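Local atomic coordinates of serpin-ZX (Arabidopsis thaliana, PDB entry 3LE2), a protein that inhibits proteases such as metacaspase-9 and RD21A by offering its reactive center loop for cleavage and staying covalently bound to the enzyme, thereby limiting programmed cell death. Residues V272-F277 against D360-V365. Residues are numbered along the deposited sequence; the frame is centred on the assembly and turned at random.
Sequences VKVREF and DEIDFV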
loop_
_atom_site.group_PDB
_atom_site.type_symbol
_atom_site.label_atom_id
_atom_site.label_comp_id
_atom_site.label_asym_id
_atom_site.label_seq_id
_atom_site.Cartn_x
_atom_site.Cartn_y
_atom_site.Cartn_z
ATOM N N VAL A 272 -5.058 25.168 -7.057
ATOM C CA VAL A 272 -5.016 26.526 -6.552
ATOM C C VAL A 272 -3.619 27.110 -6.657
ATOM O O VAL A 272 -2.643 26.403 -6.902
ATOM C CB VAL A 272 -5.547 26.631 -5.093
ATOM C CG1 VAL A 272 -6.945 26.025 -4.993
ATOM C CG2 VAL A 272 -4.597 25.958 -4.107
ATOM N N LYS A 273 -3.541 28.421 -6.487
ATOM C CA LYS A 273 -2.285 29.141 -6.572
ATOM C C LYS A 273 -1.452 28.819 -5.341
ATOM O O LYS A 273 -1.947 28.893 -4.210
ATOM C CB LYS A 273 -2.560 30.650 -6.649
ATOM C CG LYS A 273 -1.373 31.511 -7.074
ATOM C CD LYS A 273 -1.785 32.983 -7.191
ATOM C CE LYS A 273 -0.880 33.756 -8.150
ATOM N NZ LYS A 273 -0.975 33.258 -9.559
ATOM N N VAL A 274 -0.191 28.459 -5.558
ATOM C CA VAL A 274 0.730 28.225 -4.449
ATOM C C VAL A 274 1.743 29.360 -4.394
ATOM O O VAL A 274 2.178 29.857 -5.430
ATOM C CB VAL A 274 1.496 26.892 -4.610
ATOM C CG1 VAL A 274 0.533 25.715 -4.615
ATOM C CG2 VAL A 274 2.337 26.910 -5.888
ATOM N N ARG A 275 2.109 29.787 -3.194
ATOM C CA ARG A 275 3.213 30.724 -3.073
ATOM C C ARG A 275 4.513 29.940 -2.850
ATOM O O ARG A 275 5.338 29.803 -3.753
ATOM C CB ARG A 275 2.968 31.739 -1.957
ATOM C CG ARG A 275 4.236 32.456 -1.547
ATOM C CD ARG A 275 3.960 33.705 -0.754
ATOM N NE ARG A 275 3.290 33.436 0.508
ATOM C CZ ARG A 275 3.913 33.258 1.666
ATOM N NH1 ARG A 275 5.239 33.299 1.727
ATOM N NH2 ARG A 275 3.204 33.031 2.764
ATOM N N GLU A 276 4.686 29.411 -1.649
ATOM C CA GLU A 276 5.788 28.498 -1.388
ATOM C C GLU A 276 5.338 27.052 -1.531
ATOM O O GLU A 276 4.347 26.640 -0.922
ATOM C CB GLU A 276 6.363 28.736 0.001
ATOM C CG GLU A 276 7.596 29.595 -0.010
ATOM C CD GLU A 276 8.579 29.156 1.046
ATOM O OE1 GLU A 276 9.487 28.353 0.723
ATOM O OE2 GLU A 276 8.429 29.597 2.207
ATOM N N PHE A 277 6.073 26.293 -2.338
ATOM C CA PHE A 277 5.719 24.912 -2.655
ATOM C C PHE A 277 6.949 24.010 -2.724
ATOM O O PHE A 277 7.709 24.072 -3.688
ATOM C CB PHE A 277 4.982 24.853 -3.988
ATOM C CG PHE A 277 4.482 23.489 -4.342
ATOM C CD1 PHE A 277 3.532 22.864 -3.558
ATOM C CD2 PHE A 277 4.953 22.837 -5.461
ATOM C CE1 PHE A 277 3.070 21.603 -3.876
ATOM C CE2 PHE A 277 4.497 21.581 -5.790
ATOM C CZ PHE A 277 3.552 20.962 -5.000
ATOM N N ASP A 360 -6.511 33.803 -3.954
ATOM C CA ASP A 360 -5.819 33.509 -2.704
ATOM C C ASP A 360 -4.730 32.473 -2.911
ATOM O O ASP A 360 -4.924 31.481 -3.612
ATOM C CB ASP A 360 -6.797 33.035 -1.632
ATOM C CG ASP A 360 -7.548 34.183 -0.984
ATOM O OD1 ASP A 360 -7.306 35.351 -1.366
ATOM O OD2 ASP A 360 -8.377 33.917 -0.088
ATOM N N GLU A 361 -3.574 32.710 -2.307
ATOM C CA GLU A 361 -2.466 31.783 -2.457
ATOM C C GLU A 361 -2.186 31.003 -1.180
ATOM O O GLU A 361 -2.585 31.405 -0.085
ATOM C CB GLU A 361 -1.215 32.479 -3.004
ATOM C CG GLU A 361 -0.797 33.733 -2.274
ATOM C CD GLU A 361 0.375 34.426 -2.947
ATOM O OE1 GLU A 361 0.715 34.063 -4.099
ATOM O OE2 GLU A 361 0.955 35.337 -2.319
ATOM N N ILE A 362 -1.512 29.870 -1.339
ATOM C CA ILE A 362 -1.357 28.928 -0.250
ATOM C C ILE A 362 0.039 28.320 -0.296
ATOM O O ILE A 362 0.651 28.232 -1.361
ATOM C CB ILE A 362 -2.428 27.817 -0.348
ATOM C CG1 ILE A 362 -2.708 27.207 1.013
ATOM C CG2 ILE A 362 -2.013 26.731 -1.319
ATOM C CD1 ILE A 362 -3.679 26.073 0.929
ATOM N N ASP A 363 0.552 27.933 0.866
ATOM C CA ASP A 363 1.837 27.241 0.937
ATOM C C ASP A 363 1.642 25.760 1.221
ATOM O O ASP A 363 0.744 25.360 1.971
ATOM C CB ASP A 363 2.754 27.839 2.014
ATOM C CG ASP A 363 3.226 29.246 1.675
ATOM O OD1 ASP A 363 3.233 29.613 0.483
ATOM O OD2 ASP A 363 3.592 29.986 2.609
ATOM N N PHE A 364 2.484 24.951 0.597
ATOM C CA PHE A 364 2.589 23.559 0.957
ATOM C C PHE A 364 4.087 23.243 0.953
ATOM O O PHE A 364 4.680 22.982 -0.093
ATOM C CB PHE A 364 1.817 22.682 -0.027
ATOM C CG PHE A 364 1.684 21.252 0.418
ATOM C CD1 PHE A 364 0.564 20.831 1.118
ATOM C CD2 PHE A 364 2.693 20.334 0.155
ATOM C CE1 PHE A 364 0.443 19.517 1.547
ATOM C CE2 PHE A 364 2.583 19.014 0.570
ATOM C CZ PHE A 364 1.452 18.608 1.270
ATOM N N VAL A 365 4.704 23.313 2.126
ATOM C CA VAL A 365 6.145 23.100 2.240
ATOM C C VAL A 365 6.419 21.884 3.115
ATOM O O VAL A 365 6.290 21.941 4.334
ATOM C CB VAL A 365 6.856 24.346 2.799
ATOM C CG1 VAL A 365 8.354 24.065 3.029
ATOM C CG2 VAL A 365 6.654 25.529 1.853
HETATM O O HOH W 1 -6.154 30.233 -6.163
#
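Asp-363 grips the bulged corner of 272-277 with both carboxylate oxygens, Asp-363 OD1 accepting a hydrogen bond from Glu-276 N (2.6 Å), which approaches from above the carboxylate plane. This is a parallel strand pairing in a serpin, where the end of the reactive center loop returns to the body of the protein, and the register slips by one residue in a beta bulge between Val-274 and Phe-277. Asp-363 OD2 lies 3.1 Å from Arg-275 NH2. That salt bridge rests on charge alone: OD2 sits over one face of the guanidinium, with no N-H aimed at it, and the two planes stand 67° apart. Backbone hydrogen bonds flank the slip: Arg-275 N to Ile-362 O (2.8 Å) and Phe-364 N to Glu-276 O (2.9 Å). A water accepts from Lys-273 N and donates to Asp-360 O. Val-274, Ile-362, Phe-277 and Phe-364 share one face of the sheet, where strand 212-217 packs against Ile-362 and Phe-364. Ile-362 CG2 is reached by Val-272 CG2 (3.9 Å) and, more loosely, by Val-274 CG1. With CG anti to its backbone N (chi1 -175°), Phe-277 brings its ring near Phe-364, and Phe-277 CD1 comes to 3.9 Å from Phe-364 CB.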